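Local coordinates for protein rifin (Plasmodium falciparum, PDB 7JZI) that belongs to the variant surface antigens of the malaria parasite and probably engages host immune receptors from the surface of the infected red cell, at residues D37-G42 with H79-V84. Sequence-based numbering, arbitrary orientation.
Sequences DTLKSG and HPICVV
Thr-38 reaches into the turn formed by His-79, Pro-80 and Ile-81, and its two branches share the imidazole and then part, OG1 to the ring of Pro-80 and CG2 to Ile-81. With OG1 anti to the backbone N (chi1 172°), the hydroxyl oxygen lies 3.1 Å from His-79 CE1 and 3.2 Å from Pro-80 CG. The methyl carbon CG2 is 3.7 Å from Ile-81 CB. The threonine and histidine side chains point at each other from the two loops, OG1 meeting the ring at a slant. These are packing contacts, since no hydrogen bond links the two segments. The imidazole is instead steadied from within its own turn: His-79 ND1 accepts the backbone N-H of Ile-81 at 3.0 Å, nearly straight (165°) and almost in the ring plane. This bond fixes the ring's rotation and would favour a neutral imidazole protonated on NE2. Further along, Ile-81 has CG1 anti to its backbone N (chi1 -155°) and an extended chain, which brings CD1 to 3.6 Å from Leu-39 CD2. Both side chains are buried, and both rest on helix 56-70, Leu-39 against Ile-63 and Glu-66, Ile-81 against Met-67 and Val-70. Backbone bonds from Cys-82 N to His-79 O (3.3 Å) and from Val-84 N to Ile-81 O (3.0 Å) run through the turn, whose backbone has helical angles, while Cys-82 ties it by a disulfide to Cys-71. The result is loop-on-loop packing in the helical part of a rifin: the connection from helix 8-33 to helix 43-50 is set against the disulfide-bonded turn leading into helix 84-88, with helix 56-70 touching both.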
ATOM      1  N   ASP B  37       6.736 -12.446   0.795  1.00126.71           N
ATOM      2  CA  ASP B  37       6.587 -13.625   1.659  1.00112.93           C
ATOM      3  C   ASP B  37       5.290 -13.765   2.470  1.00103.95           C
ATOM      4  O   ASP B  37       4.749 -14.874   2.602  1.00107.20           O
ATOM      5  CB  ASP B  37       7.847 -13.703   2.533  1.00115.95           C
ATOM      6  CG  ASP B  37       8.058 -15.071   3.132  1.00152.31           C
ATOM      7  OD1 ASP B  37       8.793 -15.918   2.577  1.00173.55           O
ATOM      8  OD2 ASP B  37       7.714 -15.144   4.337  1.00155.32           O
ATOM      9  N   THR B  38       4.735 -12.684   3.006  1.00101.79           N
ATOM     10  CA  THR B  38       3.638 -12.930   3.935  1.00100.87           C
ATOM     11  C   THR B  38       2.269 -13.000   3.257  1.00121.27           C
ATOM     12  O   THR B  38       1.313 -13.460   3.891  1.00125.52           O
ATOM     13  CB  THR B  38       3.646 -11.886   5.048  1.00 93.48           C
ATOM     14  OG1 THR B  38       2.467 -12.025   5.843  1.00116.89           O
ATOM     15  CG2 THR B  38       3.730 -10.485   4.474  1.00103.49           C
ATOM     16  N   LEU B  39       2.153 -12.596   1.994  1.00 98.39           N
ATOM     17  CA  LEU B  39       0.858 -12.625   1.317  1.00113.46           C
ATOM     18  C   LEU B  39       0.335 -14.051   1.151  1.00104.47           C
ATOM     19  O   LEU B  39       1.028 -14.917   0.610  1.00111.12           O
ATOM     20  CB  LEU B  39       0.956 -11.945  -0.050  1.00116.41           C
ATOM     21  CG  LEU B  39       1.529 -10.529  -0.099  1.00103.21           C
ATOM     22  CD1 LEU B  39       1.611 -10.066  -1.535  1.00103.22           C
ATOM     23  CD2 LEU B  39       0.669  -9.591   0.722  1.00 89.87           C
ATOM     24  N   LYS B  40      -0.908 -14.282   1.593  1.00115.78           N
ATOM     25  CA  LYS B  40      -1.548 -15.594   1.544  1.00119.23           C
ATOM     26  C   LYS B  40      -2.213 -15.892   0.208  1.00119.47           C
ATOM     27  O   LYS B  40      -2.756 -16.989   0.043  1.00107.73           O
ATOM     28  CB  LYS B  40      -2.596 -15.718   2.652  1.00111.00           C
ATOM     29  CG  LYS B  40      -2.054 -16.103   4.022  1.00126.96           C
ATOM     30  CD  LYS B  40      -2.923 -17.179   4.660  1.00120.61           C
ATOM     31  CE  LYS B  40      -2.582 -18.571   4.141  1.00121.48           C
ATOM     32  NZ  LYS B  40      -3.318 -19.623   4.892  1.00130.11           N
ATOM     33  N   SER B  41      -2.211 -14.943  -0.732  1.00113.11           N
ATOM     34  CA  SER B  41      -2.490 -15.285  -2.123  1.00112.64           C
ATOM     35  C   SER B  41      -1.525 -16.341  -2.641  1.00119.78           C
ATOM     36  O   SER B  41      -1.918 -17.247  -3.384  1.00125.70           O
ATOM     37  CB  SER B  41      -2.407 -14.040  -2.998  1.00 98.77           C
ATOM     38  OG  SER B  41      -1.080 -13.540  -3.005  1.00 93.59           O
ATOM     39  N   GLY B  42      -0.252 -16.225  -2.279  1.00116.58           N
ATOM     40  CA  GLY B  42       0.768 -17.123  -2.778  1.00120.03           C
ATOM     41  C   GLY B  42       1.510 -16.628  -3.999  1.00112.57           C
ATOM     42  O   GLY B  42       2.167 -17.428  -4.677  1.00118.07           O
ATOM     43  N   HIS B  79      -1.525  -7.476   9.770  1.00 90.74           N
ATOM     44  CA  HIS B  79      -0.809  -8.279   8.797  1.00 84.15           C
ATOM     45  C   HIS B  79       0.609  -7.750   8.634  1.00 97.59           C
ATOM     46  O   HIS B  79       0.815  -6.534   8.547  1.00 92.37           O
ATOM     47  CB  HIS B  79      -1.559  -8.240   7.456  1.00 83.67           C
ATOM     48  CG  HIS B  79      -0.959  -9.090   6.379  1.00 97.20           C
ATOM     49  ND1 HIS B  79       0.310  -8.886   5.880  1.00 98.52           N
ATOM     50  CD2 HIS B  79      -1.479 -10.121   5.672  1.00 89.06           C
ATOM     51  CE1 HIS B  79       0.552  -9.767   4.927  1.00 92.48           C
ATOM     52  NE2 HIS B  79      -0.518 -10.527   4.778  1.00 93.04           N
ATOM     53  N   PRO B  80       1.603  -8.643   8.576  1.00108.34           N
ATOM     54  CA  PRO B  80       3.006  -8.192   8.634  1.00 95.32           C
ATOM     55  C   PRO B  80       3.414  -7.224   7.535  1.00 93.63           C
ATOM     56  O   PRO B  80       4.268  -6.362   7.780  1.00104.30           O
ATOM     57  CB  PRO B  80       3.808  -9.497   8.520  1.00 95.77           C
ATOM     58  CG  PRO B  80       2.845 -10.616   8.687  1.00 94.36           C
ATOM     59  CD  PRO B  80       1.457 -10.087   8.823  1.00 97.16           C
ATOM     60  N   ILE B  81       2.859  -7.351   6.326  1.00 88.44           N
ATOM     61  CA  ILE B  81       3.322  -6.540   5.150  1.00 95.45           C
ATOM     62  C   ILE B  81       3.097  -5.051   5.343  1.00 81.54           C
ATOM     63  O   ILE B  81       3.827  -4.258   4.745  1.00 71.89           O
ATOM     64  CB  ILE B  81       2.728  -7.009   3.810  1.00 92.27           C
ATOM     65  CG1 ILE B  81       3.629  -6.621   2.635  1.00 81.88           C
ATOM     66  CG2 ILE B  81       1.307  -6.510   3.616  1.00 93.63           C
ATOM     67  CD1 ILE B  81       3.036  -6.905   1.282  1.00 88.36           C
ATOM     68  N   CYS B  82       2.128  -4.690   6.158  1.00 76.49           N
ATOM     69  CA  CYS B  82       1.745  -3.268   6.229  1.00 87.02           C
ATOM     70  C   CYS B  82       2.929  -2.376   6.619  1.00 95.60           C
ATOM     71  O   CYS B  82       2.987  -1.256   6.105  1.00 91.13           O
ATOM     72  CB  CYS B  82       0.512  -3.135   7.105  1.00 88.15           C
ATOM     73  SG  CYS B  82      -0.887  -4.114   6.502  1.00 91.79           S
ATOM     74  N   VAL B  83       3.855  -2.845   7.449  1.00 92.40           N
ATOM     75  CA  VAL B  83       4.966  -1.976   7.937  1.00 83.64           C
ATOM     76  C   VAL B  83       5.824  -1.504   6.764  1.00 87.09           C
ATOM     77  O   VAL B  83       6.378  -0.405   6.855  1.00 84.05           O
ATOM     78  CB  VAL B  83       5.804  -2.683   9.013  1.00 87.22           C
ATOM     79  CG1 VAL B  83       6.569  -3.872   8.458  1.00 93.61           C
ATOM     80  CG2 VAL B  83       6.740  -1.727   9.734  1.00 76.62           C
ATOM     81  N   VAL B  84       5.904  -2.276   5.688  1.00 86.20           N
ATOM     82  CA  VAL B  84       6.821  -1.922   4.567  1.00 97.00           C
ATOM     83  C   VAL B  84       6.399  -0.599   3.926  1.00 95.72           C
ATOM     84  O   VAL B  84       7.231   0.018   3.250  1.00 95.96           O
ATOM     85  CB  VAL B  84       6.938  -3.056   3.535  1.00 94.27           C
ATOM     86  CG1 VAL B  84       5.881  -2.958   2.449  1.00105.37           C
ATOM     87  CG2 VAL B  84       8.324  -3.108   2.920  1.00112.59           C
TER